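Local structure of cobalamin biosynthesis protein CobN (Mycobacterium tuberculosis, 7C6O) at residues H612-T622 with I692-H702; F1119-M1129 with E1142-L1150. The protein probably acts as the large, catalytic subunit of the cobaltochelatase that inserts cobalt into the corrin ring during cobalamin biosynthesis. All coordinates share one frame; numbering follows the deposited sequence.

Contact 1: H612-T622 with I692-H702; sequences HLIPPMARAET and IKDVQIRDGLH
The imidazole of H702 carries L613 CB over one face, a CH-pi contact in which CB lies 3.8 Å from the H702 ring centroid. The H612 ring runs nearly parallel to it (planes 12° apart) but is slid so far that the two barely overlap. E807 accepts from both H702 NE2 and the backbone N of L613, while a water joins H702 ND1 to I614 O; the polar partners at NE2 and ND1 probably fix the rotation of the H702 ring. At the other end the R619 guanidinium has K693 CG and K693 O over one face and D694 at its edge. R619 NH1 meets D694 OD1 at 2.7 Å, in the guanidinium plane but on the anti side of the carboxylate, whose plane stands 71° away. A bend in the arginine chain (chi3 73°) presents NE to E621 OE1 at 2.8 Å, reached from above the E621 carboxylate, so R619 links acids from both segments. The nearby K693 amine is paired with E630 and D754, which probably offsets its closeness to R619. Between these ends, A618 and I697 form the hydrogen-bonded pair, A618 N reaching I697 O and I697 N reaching A618 O. M617 with R698 and R619 with Q696 are the flanking non-hydrogen-bonded pairs. M617 doubles back at chi2 and chi3, laying SD 3.7 Å from R698 CA. D699 N binds P616 O at 2.7 Å; beyond it the P616 ring packs on G700, with CG 3.7 Å from G700 CA. The backbone N of A620 reaches V695 O, and that of E621 reaches K693 O. The whole is a two-stranded antiparallel sheet whose second strand follows almost directly from helix 675-694, with the salt-bridge network of R619, E621 and D694 at the helix-to-strand junction.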
# COMPACT_ATOMS: atom_id res chain seq x y z
N HIS A 612 0.18 7.66 -11.96
CA HIS A 612 -0.52 8.12 -13.15
C HIS A 612 -1.99 8.33 -12.86
O HIS A 612 -2.55 7.82 -11.88
CB HIS A 612 -0.33 7.15 -14.34
CG HIS A 612 -1.00 5.82 -14.17
ND1 HIS A 612 -2.37 5.65 -14.28
CD2 HIS A 612 -0.49 4.58 -13.94
CE1 HIS A 612 -2.67 4.37 -14.10
NE2 HIS A 612 -1.55 3.71 -13.89
N LEU A 613 -2.62 9.10 -13.74
CA LEU A 613 -3.99 9.55 -13.54
C LEU A 613 -4.97 8.39 -13.59
O LEU A 613 -4.71 7.34 -14.19
CB LEU A 613 -4.34 10.60 -14.59
CG LEU A 613 -5.62 11.42 -14.38
CD1 LEU A 613 -5.54 12.20 -13.07
CD2 LEU A 613 -5.84 12.36 -15.55
N ILE A 614 -6.11 8.59 -12.93
CA ILE A 614 -7.24 7.67 -13.01
C ILE A 614 -7.76 7.66 -14.45
O ILE A 614 -7.49 8.60 -15.21
CB ILE A 614 -8.35 8.08 -12.03
CG1 ILE A 614 -8.91 9.46 -12.41
CG2 ILE A 614 -7.81 8.09 -10.60
CD1 ILE A 614 -10.20 9.81 -11.70
N PRO A 615 -8.49 6.63 -14.87
CA PRO A 615 -9.10 6.65 -16.20
C PRO A 615 -10.07 7.81 -16.34
O PRO A 615 -10.55 8.35 -15.33
CB PRO A 615 -9.83 5.30 -16.29
CG PRO A 615 -9.98 4.84 -14.87
CD PRO A 615 -8.78 5.37 -14.15
N PRO A 616 -10.38 8.23 -17.56
CA PRO A 616 -11.43 9.24 -17.74
C PRO A 616 -12.75 8.71 -17.19
O PRO A 616 -13.07 7.53 -17.34
CB PRO A 616 -11.48 9.45 -19.25
CG PRO A 616 -10.93 8.18 -19.83
CD PRO A 616 -9.87 7.73 -18.85
N MET A 617 -13.50 9.60 -16.54
CA MET A 617 -14.76 9.26 -15.89
C MET A 617 -15.90 10.08 -16.48
O MET A 617 -15.70 11.21 -16.95
CB MET A 617 -14.69 9.51 -14.38
CG MET A 617 -13.53 8.83 -13.68
SD MET A 617 -13.64 7.03 -13.68
CE MET A 617 -15.08 6.77 -12.65
N ALA A 618 -17.10 9.51 -16.45
CA ALA A 618 -18.30 10.21 -16.91
C ALA A 618 -19.52 9.57 -16.26
O ALA A 618 -19.46 8.44 -15.78
CB ALA A 618 -18.42 10.18 -18.44
N ARG A 619 -20.63 10.31 -16.27
CA ARG A 619 -21.87 9.80 -15.71
C ARG A 619 -22.36 8.60 -16.51
O ARG A 619 -22.21 8.55 -17.74
CB ARG A 619 -22.93 10.90 -15.68
CG ARG A 619 -23.75 10.95 -14.40
CD ARG A 619 -24.38 12.32 -14.20
NE ARG A 619 -25.49 12.56 -15.12
CZ ARG A 619 -26.77 12.59 -14.74
NH1 ARG A 619 -27.10 12.41 -13.47
NH2 ARG A 619 -27.72 12.81 -15.65
N ALA A 620 -22.94 7.62 -15.81
CA ALA A 620 -23.37 6.40 -16.49
C ALA A 620 -24.52 6.66 -17.46
O ALA A 620 -24.57 6.07 -18.54
CB ALA A 620 -23.78 5.35 -15.46
N GLU A 621 -25.45 7.55 -17.08
CA GLU A 621 -26.63 7.89 -17.87
C GLU A 621 -27.55 6.69 -18.07
O GLU A 621 -27.29 5.61 -17.54
CB GLU A 621 -26.22 8.48 -19.23
CG GLU A 621 -25.52 9.83 -19.14
CD GLU A 621 -26.36 10.90 -18.44
OE1 GLU A 621 -25.77 11.77 -17.76
OE2 GLU A 621 -27.60 10.87 -18.58
N THR A 622 -28.64 6.88 -18.81
CA THR A 622 -29.60 5.82 -19.05
C THR A 622 -29.60 5.40 -20.51
O THR A 622 -29.14 6.13 -21.40
CB THR A 622 -31.02 6.25 -18.65
OG1 THR A 622 -31.40 7.41 -19.40
CG2 THR A 622 -31.08 6.56 -17.17
N ILE A 692 -28.25 4.60 -10.42
CA ILE A 692 -27.53 3.95 -11.51
C ILE A 692 -27.32 4.88 -12.70
O ILE A 692 -26.40 4.66 -13.50
CB ILE A 692 -28.22 2.66 -11.98
CG1 ILE A 692 -29.59 2.96 -12.59
CG2 ILE A 692 -28.34 1.66 -10.82
CD1 ILE A 692 -30.21 1.76 -13.28
N LYS A 693 -28.15 5.92 -12.83
CA LYS A 693 -27.95 6.91 -13.88
C LYS A 693 -26.84 7.89 -13.51
O LYS A 693 -26.06 8.31 -14.37
CB LYS A 693 -29.26 7.65 -14.14
CG LYS A 693 -29.13 8.88 -15.02
CD LYS A 693 -30.49 9.53 -15.26
CE LYS A 693 -30.38 10.68 -16.26
NZ LYS A 693 -31.71 11.28 -16.55
N ASP A 694 -26.75 8.24 -12.23
CA ASP A 694 -25.89 9.32 -11.76
C ASP A 694 -24.47 8.86 -11.42
O ASP A 694 -23.57 9.70 -11.34
CB ASP A 694 -26.52 9.98 -10.53
CG ASP A 694 -25.89 11.32 -10.19
OD1 ASP A 694 -25.79 12.17 -11.10
OD2 ASP A 694 -25.53 11.52 -9.01
N VAL A 695 -24.26 7.56 -11.22
CA VAL A 695 -22.96 7.08 -10.75
C VAL A 695 -21.89 7.35 -11.80
O VAL A 695 -22.14 7.30 -13.02
CB VAL A 695 -23.05 5.59 -10.40
CG1 VAL A 695 -23.30 4.74 -11.64
CG2 VAL A 695 -21.79 5.13 -9.67
N GLN A 696 -20.68 7.66 -11.34
CA GLN A 696 -19.55 7.83 -12.24
C GLN A 696 -18.98 6.47 -12.62
O GLN A 696 -18.77 5.61 -11.76
CB GLN A 696 -18.47 8.68 -11.57
CG GLN A 696 -18.87 10.13 -11.33
CD GLN A 696 -18.92 10.94 -12.62
OE1 GLN A 696 -19.70 11.88 -12.74
NE2 GLN A 696 -18.08 10.57 -13.58
N ILE A 697 -18.73 6.28 -13.92
CA ILE A 697 -18.07 5.08 -14.42
C ILE A 697 -16.94 5.52 -15.34
O ILE A 697 -16.89 6.67 -15.80
CB ILE A 697 -19.03 4.14 -15.18
CG1 ILE A 697 -19.58 4.84 -16.42
CG2 ILE A 697 -20.15 3.67 -14.27
CD1 ILE A 697 -20.41 3.93 -17.31
N ARG A 698 -16.01 4.61 -15.60
CA ARG A 698 -14.92 4.97 -16.49
C ARG A 698 -15.41 5.06 -17.92
O ARG A 698 -16.28 4.30 -18.36
CB ARG A 698 -13.77 3.97 -16.37
CG ARG A 698 -14.06 2.55 -16.82
CD ARG A 698 -12.81 1.71 -16.58
NE ARG A 698 -12.99 0.29 -16.86
CZ ARG A 698 -13.59 -0.56 -16.04
NH1 ARG A 698 -14.11 -0.12 -14.90
NH2 ARG A 698 -13.69 -1.84 -16.36
N ASP A 699 -14.87 6.04 -18.65
CA ASP A 699 -15.27 6.39 -20.00
C ASP A 699 -14.08 6.26 -20.95
O ASP A 699 -13.92 7.03 -21.90
CB ASP A 699 -15.86 7.80 -20.04
CG ASP A 699 -16.60 8.09 -21.32
OD1 ASP A 699 -17.33 7.20 -21.79
OD2 ASP A 699 -16.45 9.21 -21.85
N GLY A 700 -13.24 5.28 -20.69
CA GLY A 700 -12.01 5.04 -21.40
C GLY A 700 -10.96 4.53 -20.44
O GLY A 700 -11.25 4.18 -19.29
N LEU A 701 -9.72 4.48 -20.92
CA LEU A 701 -8.59 4.08 -20.10
C LEU A 701 -7.53 5.17 -20.17
O LEU A 701 -7.43 5.89 -21.17
CB LEU A 701 -7.99 2.74 -20.55
CG LEU A 701 -8.94 1.54 -20.51
CD1 LEU A 701 -8.27 0.31 -21.11
CD2 LEU A 701 -9.37 1.27 -19.08
N HIS A 702 -6.74 5.30 -19.11
CA HIS A 702 -5.69 6.30 -19.10
C HIS A 702 -4.53 5.85 -19.98
O HIS A 702 -4.17 4.67 -20.01
CB HIS A 702 -5.19 6.58 -17.68
CG HIS A 702 -4.14 7.64 -17.62
ND1 HIS A 702 -4.37 8.94 -18.02
CD2 HIS A 702 -2.84 7.59 -17.23
CE1 HIS A 702 -3.26 9.64 -17.87
NE2 HIS A 702 -2.32 8.85 -17.39
O HOH W 1 -7.10 9.67 -17.97
O HOH W 2 -26.70 3.34 -16.03

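Contact 2: F1119-M1129 with E1142-L1150; sequences FRARVVNPRWM and EMAATVDYL
R1122 sends CG out on the far side from its main-chain nitrogen (chi1 -158°), and bends at chi2 and chi3 then fold the chain across the W1128 indole and point its guanidinium at T1146. The threonine answers with OG1 beside its own backbone N (chi1 -63°), where the hydroxyl can donate back to E1142 O at 2.9 Å and still accept from R1122. R1122 NH1 meets T1146 OG1 at 2.9 Å, nearly straight and within the guanidinium plane. E1142 O in turn is gripped from opposite faces of its carbonyl plane by OG1 and N of T1146. V1123 CG2 sits over the centre of one face of the R1122 guanidinium and W1128 CZ3 lies at its edge, while further back in the chain R1122 CD rests over the centre of the indole. D1067 and D1070 take its NH2, so the threonine bond is one of several that orient the group.

Apolar contacts flank this bond. V1123 CG1 and L1150 CD1 meet tip to tip at 4.1 Å. L1150 CD1 also lies 4.2 Å from F1119 CD1, at that ring's edge. W1128 CH2 slides past M1143 CG at 3.9 Å. The extended M1143 carries CE onward to 3.3 Å from M1129 O.

The axes of helix segments 1119-1123 and 1142-1150 come no closer than 12.8 Å, with their N-to-C directions 149° apart. N1125 is the N-cap between helices 1111-1123 and 1126-1132. Y1172 of helix 1162-1174 packs on W1128, M1129 and V1147, while strand 696-698 touches R1122, N1125 and W1128.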
# COMPACT_ATOMS: atom_id res chain seq x y z
N PHE A 1119 -23.84 -4.29 -13.08
CA PHE A 1119 -24.16 -4.91 -14.36
C PHE A 1119 -24.82 -3.92 -15.31
O PHE A 1119 -24.41 -3.79 -16.47
CB PHE A 1119 -25.06 -6.13 -14.14
CG PHE A 1119 -25.22 -7.01 -15.35
CD1 PHE A 1119 -24.26 -7.96 -15.67
CD2 PHE A 1119 -26.33 -6.88 -16.17
CE1 PHE A 1119 -24.41 -8.77 -16.78
CE2 PHE A 1119 -26.48 -7.69 -17.29
CZ PHE A 1119 -25.52 -8.63 -17.59
N ARG A 1120 -25.83 -3.20 -14.83
CA ARG A 1120 -26.55 -2.29 -15.71
C ARG A 1120 -25.81 -0.97 -15.91
O ARG A 1120 -25.79 -0.44 -17.03
CB ARG A 1120 -27.95 -2.03 -15.17
CG ARG A 1120 -28.86 -3.25 -15.17
CD ARG A 1120 -30.30 -2.80 -15.12
NE ARG A 1120 -31.23 -3.89 -14.85
CZ ARG A 1120 -31.91 -4.55 -15.78
NH1 ARG A 1120 -31.74 -4.25 -17.06
NH2 ARG A 1120 -32.75 -5.51 -15.43
N ALA A 1121 -25.20 -0.42 -14.86
CA ALA A 1121 -24.55 0.88 -14.99
C ALA A 1121 -23.22 0.81 -15.73
O ALA A 1121 -22.77 1.83 -16.26
CB ALA A 1121 -24.33 1.51 -13.61
N ARG A 1122 -22.58 -0.36 -15.78
CA ARG A 1122 -21.25 -0.43 -16.37
C ARG A 1122 -21.09 -1.62 -17.31
O ARG A 1122 -20.73 -1.44 -18.48
CB ARG A 1122 -20.19 -0.49 -15.26
CG ARG A 1122 -18.79 -0.06 -15.69
CD ARG A 1122 -17.95 -1.24 -16.14
NE ARG A 1122 -17.69 -2.18 -15.06
CZ ARG A 1122 -17.16 -3.38 -15.23
NH1 ARG A 1122 -16.85 -3.81 -16.45
NH2 ARG A 1122 -16.96 -4.17 -14.18
N VAL A 1123 -21.38 -2.83 -16.83
CA VAL A 1123 -20.99 -4.05 -17.54
C VAL A 1123 -21.59 -4.08 -18.94
O VAL A 1123 -20.88 -4.32 -19.93
CB VAL A 1123 -21.40 -5.30 -16.73
CG1 VAL A 1123 -21.13 -6.56 -17.53
CG2 VAL A 1123 -20.64 -5.34 -15.41
N VAL A 1124 -22.89 -3.85 -19.06
CA VAL A 1124 -23.56 -3.85 -20.36
C VAL A 1124 -24.03 -2.45 -20.74
O VAL A 1124 -24.90 -2.30 -21.60
CB VAL A 1124 -24.72 -4.86 -20.40
CG1 VAL A 1124 -24.19 -6.28 -20.26
CG2 VAL A 1124 -25.74 -4.55 -19.32
N ASN A 1125 -23.46 -1.42 -20.12
CA ASN A 1125 -23.75 -0.05 -20.50
C ASN A 1125 -23.10 0.23 -21.85
O ASN A 1125 -21.87 0.14 -21.96
CB ASN A 1125 -23.22 0.91 -19.43
CG ASN A 1125 -23.67 2.34 -19.65
OD1 ASN A 1125 -23.88 2.78 -20.77
ND2 ASN A 1125 -23.81 3.08 -18.55
N PRO A 1126 -23.87 0.58 -22.89
CA PRO A 1126 -23.25 0.80 -24.21
C PRO A 1126 -22.19 1.89 -24.20
O PRO A 1126 -21.27 1.84 -25.02
CB PRO A 1126 -24.45 1.17 -25.10
CG PRO A 1126 -25.53 1.60 -24.15
CD PRO A 1126 -25.33 0.78 -22.91
N ARG A 1127 -22.29 2.86 -23.29
CA ARG A 1127 -21.26 3.90 -23.21
C ARG A 1127 -19.93 3.32 -22.76
O ARG A 1127 -18.87 3.70 -23.28
CB ARG A 1127 -21.71 5.02 -22.27
CG ARG A 1127 -22.82 5.90 -22.83
CD ARG A 1127 -23.20 7.00 -21.84
NE ARG A 1127 -22.02 7.68 -21.32
CZ ARG A 1127 -21.35 8.64 -21.95
NH1 ARG A 1127 -21.76 9.04 -23.15
NH2 ARG A 1127 -20.29 9.20 -21.39
N TRP A 1128 -19.95 2.40 -21.79
CA TRP A 1128 -18.71 1.79 -21.33
C TRP A 1128 -18.15 0.82 -22.36
O TRP A 1128 -16.94 0.78 -22.59
CB TRP A 1128 -18.93 1.07 -20.00
CG TRP A 1128 -17.67 0.42 -19.50
CD1 TRP A 1128 -16.65 1.02 -18.83
CD2 TRP A 1128 -17.30 -0.95 -19.66
NE1 TRP A 1128 -15.66 0.11 -18.55
CE2 TRP A 1128 -16.03 -1.11 -19.05
CE3 TRP A 1128 -17.90 -2.06 -20.26
CZ2 TRP A 1128 -15.37 -2.34 -19.02
CZ3 TRP A 1128 -17.25 -3.28 -20.22
CH2 TRP A 1128 -15.99 -3.40 -19.61
N MET A 1129 -19.02 0.02 -22.99
CA MET A 1129 -18.54 -0.92 -24.00
C MET A 1129 -17.92 -0.17 -25.18
O MET A 1129 -16.87 -0.57 -25.69
CB MET A 1129 -19.68 -1.82 -24.47
CG MET A 1129 -20.20 -2.75 -23.39
SD MET A 1129 -21.32 -4.03 -24.01
CE MET A 1129 -20.20 -4.96 -25.06
N GLU A 1142 -10.33 -5.80 -20.58
CA GLU A 1142 -11.19 -5.42 -19.46
C GLU A 1142 -12.56 -6.07 -19.56
O GLU A 1142 -13.17 -6.42 -18.54
CB GLU A 1142 -11.31 -3.90 -19.38
CG GLU A 1142 -10.01 -3.18 -19.08
CD GLU A 1142 -9.48 -3.47 -17.69
OE1 GLU A 1142 -10.30 -3.80 -16.80
OE2 GLU A 1142 -8.25 -3.38 -17.48
N MET A 1143 -13.07 -6.23 -20.79
CA MET A 1143 -14.34 -6.94 -20.95
C MET A 1143 -14.21 -8.40 -20.52
O MET A 1143 -15.07 -8.92 -19.81
CB MET A 1143 -14.81 -6.85 -22.40
CG MET A 1143 -15.21 -5.46 -22.85
SD MET A 1143 -15.73 -5.44 -24.58
CE MET A 1143 -16.08 -3.70 -24.82
N ALA A 1144 -13.12 -9.05 -20.92
CA ALA A 1144 -12.92 -10.46 -20.57
C ALA A 1144 -12.71 -10.63 -19.07
O ALA A 1144 -13.20 -11.60 -18.48
CB ALA A 1144 -11.74 -11.03 -21.34
N ALA A 1145 -11.98 -9.71 -18.44
CA ALA A 1145 -11.78 -9.79 -17.00
C ALA A 1145 -13.11 -9.66 -16.26
O ALA A 1145 -13.34 -10.35 -15.26
CB ALA A 1145 -10.80 -8.72 -16.53
N THR A 1146 -13.99 -8.78 -16.74
CA THR A 1146 -15.30 -8.62 -16.13
C THR A 1146 -16.08 -9.92 -16.14
O THR A 1146 -16.73 -10.27 -15.15
CB THR A 1146 -16.08 -7.51 -16.84
OG1 THR A 1146 -15.40 -6.26 -16.68
CG2 THR A 1146 -17.49 -7.39 -16.27
N VAL A 1147 -16.01 -10.67 -17.24
CA VAL A 1147 -16.68 -11.97 -17.29
C VAL A 1147 -16.10 -12.90 -16.23
O VAL A 1147 -16.84 -13.60 -15.52
CB VAL A 1147 -16.58 -12.58 -18.70
CG1 VAL A 1147 -17.16 -13.99 -18.71
CG2 VAL A 1147 -17.29 -11.70 -19.71
N ASP A 1148 -14.77 -12.92 -16.09
CA ASP A 1148 -14.13 -13.80 -15.12
C ASP A 1148 -14.50 -13.43 -13.69
O ASP A 1148 -14.72 -14.30 -12.85
CB ASP A 1148 -12.61 -13.76 -15.29
CG ASP A 1148 -12.12 -14.60 -16.46
OD1 ASP A 1148 -12.91 -15.42 -16.99
OD2 ASP A 1148 -10.94 -14.45 -16.84
N TYR A 1149 -14.58 -12.13 -13.39
CA TYR A 1149 -14.83 -11.71 -12.02
C TYR A 1149 -16.29 -11.86 -11.65
O TYR A 1149 -16.61 -12.20 -10.50
CB TYR A 1149 -14.35 -10.26 -11.82
CG TYR A 1149 -12.89 -10.07 -12.17
CD1 TYR A 1149 -11.99 -11.14 -12.13
CD2 TYR A 1149 -12.40 -8.83 -12.57
CE1 TYR A 1149 -10.66 -10.97 -12.46
CE2 TYR A 1149 -11.07 -8.65 -12.90
CZ TYR A 1149 -10.21 -9.73 -12.85
OH TYR A 1149 -8.88 -9.56 -13.18
N LEU A 1150 -17.20 -11.62 -12.60
CA LEU A 1150 -18.60 -11.98 -12.37
C LEU A 1150 -18.74 -13.47 -12.13
O LEU A 1150 -19.48 -13.90 -11.24
CB LEU A 1150 -19.45 -11.53 -13.56
CG LEU A 1150 -19.71 -10.03 -13.68
CD1 LEU A 1150 -20.50 -9.73 -14.94
CD2 LEU A 1150 -20.45 -9.51 -12.45

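Overall arrangement
From the N terminus, the chain leaves strand 608-612, makes strand 617-619 and then a largely helical excursion that ends with helix 675-694; contact 1 closes this long loop. Far later, after the eight-stranded mixed sheet whose last strand is 1107-1110, contact 2 closes a much shorter loop that turns helices 1111-1123 and 1126-1132 back against helix 1136-1157. The two loops follow in series, neither enclosing nor crossing the other. In space, however, their centres lie about 13 Å apart and they touch: A620 O probably accepts from N1125 ND2, D699 has a long, weak ion pair with R1127, and I697 packs against A1121. The small sheet is thereby tied to helices 1111-1123 and 1126-1132 and the turn between them.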